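Lin2722 protein (PDB 3DS8) is of unknown function but belongs to an alpha/beta-hydrolase family and is probably a serine hydrolase. Local coordinates at residues His10-Ala16 with Phe64-Gln70; Ser77-Lys81 with Tyr110-Tyr115; Glu35-Met39 with Lys48-Lys52; Ala71-Ser77 with Asn103-Ala107. One frame throughout, in Å; residues are numbered along the deposited sequence.

Interaction 1: residues His10-Ala16 with Phe64-Gln70. With SO4 (sulfate ion), chain C; SO4 (sulfate ion), chain B.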
# COMPACT_ATOMS: atom_id res chain seq x y z
N HIS A 10 1.18 -3.05 8.01
CA HIS A 10 0.41 -2.29 8.99
C HIS A 10 0.70 -0.77 8.93
O HIS A 10 1.66 -0.33 8.29
CB HIS A 10 0.68 -2.85 10.40
CG HIS A 10 2.11 -2.79 10.82
ND1 HIS A 10 2.69 -1.64 11.32
CD2 HIS A 10 3.10 -3.71 10.76
CE1 HIS A 10 3.96 -1.89 11.62
NE2 HIS A 10 4.23 -3.14 11.29
N GLY A 11 -0.15 -0.03 9.65
CA GLY A 11 0.01 1.39 9.91
C GLY A 11 0.84 1.61 11.15
O GLY A 11 1.25 0.66 11.85
N SER A 12 1.10 2.87 11.47
CA SER A 12 1.88 3.18 12.65
C SER A 12 1.11 2.70 13.88
O SER A 12 -0.16 2.74 13.94
CB SER A 12 2.30 4.66 12.68
OG SER A 12 1.30 5.49 13.19
N GLY A 13 1.86 2.14 14.81
CA GLY A 13 1.31 1.52 15.98
C GLY A 13 0.88 0.08 15.81
O GLY A 13 0.56 -0.61 16.79
N GLY A 14 0.90 -0.41 14.56
CA GLY A 14 0.40 -1.73 14.25
C GLY A 14 1.48 -2.79 14.29
O GLY A 14 2.60 -2.55 14.76
N ASN A 15 1.13 -3.98 13.81
CA ASN A 15 2.02 -5.12 13.85
C ASN A 15 1.69 -6.14 12.76
O ASN A 15 0.81 -5.89 11.90
CB ASN A 15 2.03 -5.74 15.24
CG ASN A 15 0.71 -6.37 15.63
OD1 ASN A 15 -0.08 -6.73 14.81
ND2 ASN A 15 0.51 -6.54 16.95
N ALA A 16 2.37 -7.28 12.78
CA ALA A 16 2.17 -8.29 11.70
C ALA A 16 0.78 -8.92 11.70
O ALA A 16 0.45 -9.65 10.79
CB ALA A 16 3.28 -9.39 11.77
N PHE A 64 3.71 -8.75 7.34
CA PHE A 64 4.95 -8.05 7.67
C PHE A 64 4.82 -7.19 8.92
O PHE A 64 3.82 -6.51 9.12
CB PHE A 64 5.41 -7.21 6.48
CG PHE A 64 6.85 -6.88 6.52
CD1 PHE A 64 7.78 -7.76 5.99
CD2 PHE A 64 7.29 -5.73 7.13
CE1 PHE A 64 9.12 -7.50 6.05
CE2 PHE A 64 8.65 -5.44 7.19
CZ PHE A 64 9.57 -6.33 6.66
N GLY A 65 5.86 -7.17 9.76
CA GLY A 65 5.84 -6.33 10.93
C GLY A 65 7.13 -5.56 11.10
O GLY A 65 8.18 -6.14 11.02
N PHE A 66 7.03 -4.27 11.38
CA PHE A 66 8.17 -3.47 11.83
C PHE A 66 8.17 -3.34 13.35
O PHE A 66 7.23 -2.78 13.93
CB PHE A 66 8.06 -2.07 11.24
CG PHE A 66 8.20 -2.01 9.75
CD1 PHE A 66 9.44 -2.10 9.17
CD2 PHE A 66 7.09 -1.88 8.93
CE1 PHE A 66 9.59 -2.04 7.78
CE2 PHE A 66 7.22 -1.88 7.55
CZ PHE A 66 8.49 -1.91 6.98
N GLU A 67 9.23 -3.81 14.02
CA GLU A 67 9.30 -3.65 15.48
C GLU A 67 9.27 -2.15 15.86
O GLU A 67 8.68 -1.76 16.89
CB GLU A 67 10.58 -4.24 16.06
CG GLU A 67 10.60 -4.09 17.59
CD GLU A 67 11.37 -5.17 18.36
OE1 GLU A 67 12.15 -5.95 17.76
OE2 GLU A 67 11.17 -5.24 19.60
N GLN A 68 9.92 -1.34 15.05
CA GLN A 68 9.90 0.11 15.21
C GLN A 68 8.68 0.64 14.47
O GLN A 68 8.76 1.14 13.35
CB GLN A 68 11.20 0.74 14.70
CG GLN A 68 12.38 0.49 15.66
CD GLN A 68 13.14 -0.75 15.36
OE1 GLN A 68 13.34 -1.09 14.19
NE2 GLN A 68 13.64 -1.43 16.40
N ASN A 69 7.54 0.49 15.14
CA ASN A 69 6.22 0.59 14.48
C ASN A 69 5.65 2.01 14.45
O ASN A 69 4.51 2.23 14.03
CB ASN A 69 5.25 -0.46 15.06
CG ASN A 69 4.75 -0.12 16.47
OD1 ASN A 69 5.33 0.69 17.15
ND2 ASN A 69 3.71 -0.84 16.93
N GLN A 70 6.47 2.99 14.86
CA GLN A 70 6.10 4.42 14.71
C GLN A 70 7.15 5.19 13.92
O GLN A 70 7.11 6.42 13.86
CB GLN A 70 5.87 5.10 16.06
CG GLN A 70 4.88 4.42 16.91
CD GLN A 70 3.46 4.83 16.66
OE1 GLN A 70 3.16 5.55 15.72
NE2 GLN A 70 2.56 4.37 17.55
S SO4 C . -2.98 -0.65 12.10
O1 SO4 C . -2.66 -1.16 10.90
O2 SO4 C . -4.23 0.17 12.09
O3 SO4 C . -3.23 -1.75 13.06
O4 SO4 C . -1.89 0.23 12.61
S SO4 B . -0.35 6.34 10.16
O1 SO4 B . -0.41 7.19 8.94
O2 SO4 B . -1.67 6.16 10.73
O3 SO4 B . 0.16 5.00 9.84
O4 SO4 B . 0.53 7.04 11.14
O HOH W 1 5.03 -4.00 15.08
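Gly-14 O is gripped by two donors. Asn-69 ND2 reaches it at 3.0 Å, with the oxygen lying in the plane of the amide. A water also donates to Gly-14 O and passes its other bond to Phe-66 O, so it ties the loop to the end of strand 61-66. The backbone of the same asparagine works in the other direction. Gly-13 N donates to Asn-69 O at 2.8 Å and approaches from above the carbonyl plane. The side chain of Asn-69 turns over its own backbone (chi1 73°), which brings ND2 up to the glycine loop. Asn-69 CB lies near His-10 CE1.

The loop follows strand 6-9 and forms a type II turn from Gly-11 to Gly-14. In the alpha/beta-hydrolase fold this is the place where a backbone N-H commonly lines the oxyanion hole. One sulfate, probably from the crystallisation liquor, is consistent with that: Ser-12 N donates to its O3 at 2.8 Å and Ser-12 OG to its O4 at 2.7 Å. Asn-103 N and His-222 NE2 bind the same ion. A second sulfate takes a bond from Gly-11 N.

The His-10 ring is held at both nitrogens. ND1 donates to Gly-11 O at 2.8 Å, while Gly-14 N meets that oxygen from the opposite face of its plane. NE2 accepts from Phe-66 N at 3.0 Å, nearly straight at 171° and in the ring plane. These two bonds fix the ring's rotation. The CD2 edge of His-10 lies 3.3 Å from Phe-64 O.

Interaction 2: residues Ser77-Lys81 with Tyr110-Tyr115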
# COMPACT_ATOMS: atom_id res chain seq x y z
N SER A 77 10.67 1.79 4.45
CA SER A 77 11.03 1.33 3.10
C SER A 77 12.43 0.75 3.03
O SER A 77 12.65 -0.27 2.37
CB SER A 77 10.89 2.47 2.13
OG SER A 77 11.21 2.07 0.81
N LYS A 78 13.41 1.43 3.65
CA LYS A 78 14.79 0.93 3.73
C LYS A 78 14.88 -0.41 4.44
O LYS A 78 15.57 -1.32 3.98
CB LYS A 78 15.69 1.94 4.45
CG LYS A 78 15.88 3.23 3.70
CD LYS A 78 16.84 4.15 4.45
CE LYS A 78 16.59 5.60 4.12
NZ LYS A 78 16.52 5.82 2.63
N TRP A 79 14.15 -0.56 5.55
CA TRP A 79 14.14 -1.82 6.29
C TRP A 79 13.42 -2.94 5.52
O TRP A 79 13.85 -4.11 5.54
CB TRP A 79 13.55 -1.64 7.68
CG TRP A 79 14.26 -0.64 8.48
CD1 TRP A 79 15.59 -0.28 8.39
CD2 TRP A 79 13.71 0.15 9.53
NE1 TRP A 79 15.87 0.73 9.31
CE2 TRP A 79 14.73 1.00 10.02
CE3 TRP A 79 12.45 0.24 10.10
CZ2 TRP A 79 14.51 1.91 11.07
CZ3 TRP A 79 12.23 1.16 11.13
CH2 TRP A 79 13.26 1.95 11.62
N LEU A 80 12.34 -2.57 4.85
CA LEU A 80 11.62 -3.50 3.98
C LEU A 80 12.54 -4.04 2.87
O LEU A 80 12.55 -5.24 2.62
CB LEU A 80 10.40 -2.82 3.38
CG LEU A 80 9.52 -3.61 2.40
CD1 LEU A 80 8.94 -4.82 3.12
CD2 LEU A 80 8.42 -2.70 1.87
N LYS A 81 13.30 -3.15 2.23
CA LYS A 81 14.27 -3.58 1.20
C LYS A 81 15.23 -4.63 1.72
O LYS A 81 15.48 -5.64 1.09
CB LYS A 81 15.08 -2.37 0.67
CG LYS A 81 16.49 -2.66 0.06
CD LYS A 81 16.38 -2.91 -1.37
CE LYS A 81 17.74 -2.84 -2.10
NZ LYS A 81 19.03 -2.92 -1.34
N TYR A 110 7.51 4.62 -1.34
CA TYR A 110 8.97 4.77 -1.36
C TYR A 110 9.64 3.54 -1.99
O TYR A 110 10.56 3.67 -2.78
CB TYR A 110 9.52 4.95 0.06
CG TYR A 110 9.43 6.35 0.54
CD1 TYR A 110 10.30 7.32 0.06
CD2 TYR A 110 8.49 6.72 1.50
CE1 TYR A 110 10.22 8.63 0.52
CE2 TYR A 110 8.42 8.03 1.97
CZ TYR A 110 9.27 8.97 1.47
OH TYR A 110 9.26 10.29 1.92
N TYR A 111 9.20 2.34 -1.63
CA TYR A 111 9.80 1.10 -2.22
C TYR A 111 9.62 1.07 -3.75
O TYR A 111 10.52 0.75 -4.50
CB TYR A 111 9.13 -0.10 -1.56
CG TYR A 111 9.70 -1.46 -1.93
CD1 TYR A 111 10.65 -2.09 -1.13
CD2 TYR A 111 9.25 -2.13 -3.08
CE1 TYR A 111 11.13 -3.37 -1.49
CE2 TYR A 111 9.71 -3.39 -3.45
CZ TYR A 111 10.65 -4.01 -2.65
OH TYR A 111 11.05 -5.26 -3.03
N ALA A 112 8.44 1.45 -4.21
CA ALA A 112 8.13 1.50 -5.61
C ALA A 112 9.01 2.48 -6.36
O ALA A 112 9.43 2.21 -7.51
CB ALA A 112 6.66 1.87 -5.80
N GLU A 113 9.27 3.63 -5.73
CA GLU A 113 10.11 4.64 -6.36
C GLU A 113 11.59 4.39 -6.26
O GLU A 113 12.34 4.83 -7.15
CB GLU A 113 9.76 6.06 -5.87
CG GLU A 113 8.40 6.52 -6.37
CD GLU A 113 8.13 7.97 -6.17
OE1 GLU A 113 8.84 8.59 -5.33
OE2 GLU A 113 7.23 8.52 -6.88
N ASP A 114 12.05 3.70 -5.21
CA ASP A 114 13.45 3.66 -4.90
C ASP A 114 14.11 2.38 -5.38
O ASP A 114 15.31 2.38 -5.57
CB ASP A 114 13.67 3.80 -3.39
CG ASP A 114 13.39 5.19 -2.87
OD1 ASP A 114 13.18 6.14 -3.68
OD2 ASP A 114 13.33 5.34 -1.63
N TYR A 115 13.35 1.31 -5.56
CA TYR A 115 13.95 -0.00 -5.91
C TYR A 115 13.40 -0.72 -7.14
O TYR A 115 13.67 -1.89 -7.33
CB TYR A 115 13.84 -0.96 -4.71
CG TYR A 115 14.32 -0.31 -3.45
CD1 TYR A 115 15.61 0.17 -3.34
CD2 TYR A 115 13.44 -0.08 -2.39
CE1 TYR A 115 16.03 0.81 -2.18
CE2 TYR A 115 13.83 0.53 -1.25
CZ TYR A 115 15.11 0.98 -1.12
OH TYR A 115 15.50 1.60 0.05
O HOH W 2 13.50 3.56 0.30
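Lys-81 passes slantwise over one face of the Tyr-115 ring. Its CB starts the contact, 3.7 Å from Tyr-115 CE2. Lys-81 CG passes near Tyr-115 CZ. The chain then bends at chi2 (90°), which carries CD over the middle of the ring. Lys-81 CD sits 3.8 Å from the centroid of Tyr-115 and 13° off the ring normal, a CH-pi contact. Lys-81 CE moves on toward the far rim, 3.9 Å from Tyr-115 CD1. The NZ tip leaves the ring and forms a salt bridge with Glu-85, with a longer, weak ion pair to Asp-118. On the opposite face of the ring lies Asp-114 CB, so the tyrosine is sandwiched between a lysine chain and its own neighbour.

Two helices of the alpha/beta-hydrolase fold, 73-91 and 103-114, meet here. Their short segments cross at -68°, with axes 9.8 Å apart. Tyr-115, near the C-terminal end of helix 103-114, points its side chain at helix 73-91.

No direct hydrogen bond joins the two segments. A water does so instead. It donates to Asp-114 OD2 at 2.6 Å, and also bonds Ser-77 OG and Tyr-115 OH, each at 2.8 Å. Ser-77 OG further packs against Tyr-110 CB. Lys-78 NZ stays 5.3 Å from Asp-114 OD2, too far for a direct bond, though its charge may still be felt there. Deeper in, Leu-80 and Tyr-111 cross at about a right angle, with Leu-80 CD2 3.8 Å from Tyr-111 CD1. Tyr-111 OH ends in a hydrogen bond to Pro-122 O.

Interaction 3: residues Glu35-Met39 with Lys48-Lys52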
# COMPACT_ATOMS: atom_id res chain seq x y z
N GLU A 35 -1.43 -20.03 1.55
CA GLU A 35 -0.33 -20.14 2.52
C GLU A 35 0.12 -18.74 2.94
O GLU A 35 -0.06 -17.77 2.21
CB GLU A 35 0.89 -20.88 1.96
CG GLU A 35 0.65 -22.30 1.49
CD GLU A 35 1.93 -22.99 0.97
OE1 GLU A 35 3.03 -22.62 1.39
OE2 GLU A 35 1.81 -23.95 0.19
N ALA A 36 0.69 -18.67 4.15
CA ALA A 36 1.20 -17.40 4.67
C ALA A 36 2.49 -17.61 5.45
O ALA A 36 2.74 -18.69 5.99
CB ALA A 36 0.21 -16.70 5.55
N LEU A 37 3.27 -16.56 5.50
CA LEU A 37 4.51 -16.46 6.25
C LEU A 37 4.43 -15.13 7.05
O LEU A 37 3.82 -14.17 6.58
CB LEU A 37 5.65 -16.43 5.23
CG LEU A 37 7.09 -16.36 5.61
CD1 LEU A 37 7.98 -16.69 4.39
CD2 LEU A 37 7.31 -15.03 6.10
N THR A 38 4.96 -15.10 8.28
CA THR A 38 5.10 -13.84 9.01
C THR A 38 6.57 -13.44 9.01
O THR A 38 7.43 -14.27 9.27
CB THR A 38 4.52 -13.94 10.44
OG1 THR A 38 3.10 -14.10 10.35
CG2 THR A 38 4.85 -12.68 11.28
N MSE A 39 6.86 -12.18 8.69
CA MSE A 39 8.23 -11.69 8.70
C MSE A 39 8.26 -10.43 9.50
O MSE A 39 7.40 -9.59 9.35
CB MSE A 39 8.73 -11.30 7.32
CG MSE A 39 9.04 -12.39 6.40
SE MSE A 39 10.00 -11.60 4.83
CE MSE A 39 11.70 -11.25 5.58
N LYS A 48 13.28 -11.82 10.99
CA LYS A 48 12.71 -13.08 11.46
C LYS A 48 11.66 -13.52 10.50
O LYS A 48 10.83 -12.70 10.11
CB LYS A 48 12.08 -12.90 12.82
CG LYS A 48 11.57 -14.20 13.43
CD LYS A 48 10.77 -14.00 14.78
CE LYS A 48 11.20 -12.75 15.60
NZ LYS A 48 10.62 -12.79 17.00
N PHE A 49 11.70 -14.80 10.14
CA PHE A 49 10.69 -15.46 9.33
C PHE A 49 10.03 -16.49 10.23
O PHE A 49 10.74 -17.26 10.93
CB PHE A 49 11.28 -16.33 8.20
CG PHE A 49 12.08 -15.61 7.15
CD1 PHE A 49 11.59 -15.50 5.85
CD2 PHE A 49 13.35 -15.14 7.42
CE1 PHE A 49 12.36 -14.90 4.83
CE2 PHE A 49 14.13 -14.52 6.41
CZ PHE A 49 13.63 -14.40 5.12
N GLU A 50 8.71 -16.56 10.19
CA GLU A 50 7.94 -17.64 10.82
C GLU A 50 7.04 -18.28 9.78
O GLU A 50 6.18 -17.62 9.19
CB GLU A 50 7.09 -17.10 11.96
CG GLU A 50 7.90 -16.50 13.10
CD GLU A 50 7.02 -15.70 14.08
OE1 GLU A 50 6.70 -14.50 13.81
OE2 GLU A 50 6.64 -16.29 15.13
N GLY A 51 7.29 -19.56 9.53
CA GLY A 51 6.56 -20.32 8.53
C GLY A 51 7.45 -20.65 7.34
O GLY A 51 8.59 -20.21 7.26
N LYS A 52 6.94 -21.43 6.43
CA LYS A 52 7.67 -21.85 5.25
C LYS A 52 6.66 -21.93 4.13
O LYS A 52 5.61 -22.55 4.30
CB LYS A 52 8.27 -23.24 5.48
CG LYS A 52 8.95 -23.87 4.24
CD LYS A 52 10.26 -23.16 3.99
CE LYS A 52 10.94 -23.50 2.64
NZ LYS A 52 12.39 -23.18 2.71
O HOH W 3 3.02 -23.01 3.98
O HOH W 4 3.81 -21.05 6.67
O HOH W 5 3.35 -18.55 9.30
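Thr-38 and Glu-50 form an antiparallel hydrogen-bonded pair in the beta hairpin. Thr-38 N donates to Glu-50 O at 2.9 Å, within the carbonyl plane. Glu-50 N donates back to Thr-38 O at 2.8 Å. The next pair, Met-39 with Phe-49, is non-hydrogen-bonded. There Met-39 CA approaches Lys-48 O to 3.1 Å in a CA-H...O contact.

The apolar contacts centre on the Phe-49 ring. Selenomethionine Met-39 runs beside it and bends at chi3 (74°), which swings CE over one face. Met-39 CE is 4.0 Å from the ring centroid, while SE stands oblique to it in a Met-aromatic contact. Leu-37 CD1 meets the edge at Phe-49 CD1, 4.1 Å away. On the other face of the sheet, Thr-38 CG2 lies 3.6 Å from Glu-50 OE1.

Water takes over where the strands part. One water donates to Glu-50 O at 3.0 Å and weakly to Ala-36 O.

Strand 46-50 is the outermost strand at this side of the sheet. Strand 36-42 bonds on its other side to strand 61-66, and helix 73-91 covers Leu-37, Met-39 and Phe-49.

Interaction 4: residues Ala71-Ser77 with Asn103-Ala107. With SO4 (sulfate ion), chain B.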
# COMPACT_ATOMS: atom_id res chain seq x y z
N ALA A 71 8.05 4.48 13.24
CA ALA A 71 9.07 5.15 12.44
C ALA A 71 8.54 5.72 11.13
O ALA A 71 7.42 5.42 10.68
CB ALA A 71 10.28 4.15 12.17
N THR A 72 9.38 6.51 10.45
CA THR A 72 8.97 7.20 9.24
C THR A 72 8.84 6.20 8.09
O THR A 72 9.51 5.18 8.06
CB THR A 72 10.02 8.26 8.80
OG1 THR A 72 11.24 7.61 8.40
CG2 THR A 72 10.31 9.20 9.96
N PRO A 73 7.96 6.51 7.15
CA PRO A 73 7.77 5.57 6.06
C PRO A 73 9.03 5.37 5.23
O PRO A 73 9.20 4.27 4.68
CB PRO A 73 6.64 6.17 5.25
CG PRO A 73 6.48 7.54 5.68
CD PRO A 73 7.09 7.69 7.05
N ASP A 74 9.90 6.38 5.13
CA ASP A 74 11.13 6.14 4.38
C ASP A 74 12.11 5.25 5.14
O ASP A 74 12.82 4.44 4.51
CB ASP A 74 11.77 7.43 3.81
CG ASP A 74 12.13 8.43 4.83
OD1 ASP A 74 11.51 8.50 5.90
OD2 ASP A 74 13.03 9.25 4.50
N ASP A 75 12.12 5.32 6.48
CA ASP A 75 12.87 4.31 7.25
C ASP A 75 12.29 2.89 7.07
O ASP A 75 13.05 1.90 6.84
CB ASP A 75 12.93 4.66 8.71
CG ASP A 75 13.98 5.75 9.00
OD1 ASP A 75 14.86 5.99 8.17
OD2 ASP A 75 13.91 6.35 10.04
N TRP A 76 10.97 2.80 7.12
CA TRP A 76 10.30 1.52 6.85
C TRP A 76 10.71 0.96 5.47
O TRP A 76 11.00 -0.24 5.34
CB TRP A 76 8.79 1.67 6.93
CG TRP A 76 8.25 1.62 8.32
CD1 TRP A 76 8.92 1.69 9.49
CD2 TRP A 76 6.87 1.51 8.65
NE1 TRP A 76 8.04 1.63 10.56
CE2 TRP A 76 6.77 1.51 10.06
CE3 TRP A 76 5.71 1.37 7.88
CZ2 TRP A 76 5.53 1.42 10.72
CZ3 TRP A 76 4.48 1.26 8.54
CH2 TRP A 76 4.41 1.31 9.94
N SER A 77 10.67 1.79 4.45
CA SER A 77 11.03 1.33 3.10
C SER A 77 12.43 0.75 3.03
O SER A 77 12.65 -0.27 2.37
CB SER A 77 10.89 2.47 2.13
OG SER A 77 11.21 2.07 0.81
N ASN A 103 0.62 4.50 7.05
CA ASN A 103 2.08 4.54 6.88
C ASN A 103 2.63 3.39 6.04
O ASN A 103 3.63 3.54 5.32
CB ASN A 103 2.79 4.57 8.26
CG ASN A 103 4.17 5.21 8.20
OD1 ASN A 103 4.29 6.34 7.70
ND2 ASN A 103 5.22 4.51 8.72
N GLY A 104 2.00 2.24 6.13
CA GLY A 104 2.41 1.07 5.33
C GLY A 104 2.30 1.27 3.86
O GLY A 104 3.16 0.81 3.08
N GLY A 105 1.23 1.94 3.44
CA GLY A 105 1.11 2.35 2.02
C GLY A 105 2.17 3.35 1.57
O GLY A 105 2.66 3.28 0.44
N LEU A 106 2.58 4.27 2.46
CA LEU A 106 3.67 5.19 2.17
C LEU A 106 5.02 4.46 2.00
O LEU A 106 5.78 4.76 1.12
CB LEU A 106 3.78 6.30 3.20
CG LEU A 106 2.54 7.17 3.44
CD1 LEU A 106 2.78 8.18 4.57
CD2 LEU A 106 2.15 7.80 2.11
N ALA A 107 5.28 3.50 2.88
CA ALA A 107 6.49 2.68 2.78
C ALA A 107 6.55 1.94 1.44
O ALA A 107 7.60 1.93 0.75
CB ALA A 107 6.56 1.69 3.97
S SO4 B . -0.35 6.34 10.16
O1 SO4 B . -0.41 7.19 8.94
O2 SO4 B . -1.67 6.16 10.73
O3 SO4 B . 0.16 5.00 9.84
O4 SO4 B . 0.53 7.04 11.14
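Asn-103 lays its amide nitrogen over one face of the Trp-76 indole, with ND2 3.3 Å from Trp-76 CE3. Ring and amide planes are 66° apart. Asn-103 directly follows Ser-102, the likely nucleophile of a GxSxG nucleophile elbow, and starts the helix that runs on from that elbow in the alpha/beta-hydrolase fold. CG stands opposite the backbone N (chi1 -155°), which points the amide at the neighbouring helix. ND2 also gives a weak, bent bond to Ala-71 O at 3.1 Å. The other branch, Asn-103 OD1, lies against the proline ring, 3.2 Å from Pro-73 CD.

Around this core the helices touch through small groups. Pro-73 CB meets Leu-106 CB at 3.5 Å, the two side chains running side by side. Trp-76 CB meets Ala-107 CB at 3.7 Å. Gly-104 is at the edge of the indole.

In the next shell, Trp-76 is held from outside: its NE1 donates to Gln-68 O and its indole stacks on Phe-66. Asn-103 N, in the first turn of its helix, donates to a sulfate oxygen, O3, at 2.9 Å. This is consistent with an oxyanion-hole position. Thr-72 holds the N-cap position of helix 73-91. Its OG1 donates to Asp-74 OD1 at 2.7 Å, on the anti side of the carboxylate and 32° out of its plane.

In the fold
From the N terminus, the chain leaves strand 6-9 into the loop of interaction 1. Helix 20-30 and the hairpin of strands 36-42 and 46-50 come before that contact closes at the end of strand 61-66. Interaction 3 closes the hairpin and is nested inside this loop. The two share the sheet: Gly-65 N probably bonds Met-39 O. Interaction 4 opens at Ala-71, just before helix 73-91, and interaction 2 opens on that helix; they share Ser-77. Both close the stretch holding the rest of helix 73-91 and strand 95-101, joining two helices. Their segments alternate, so they cross. Trp-76 links interaction 4 to interaction 1, and one sulfate touches both.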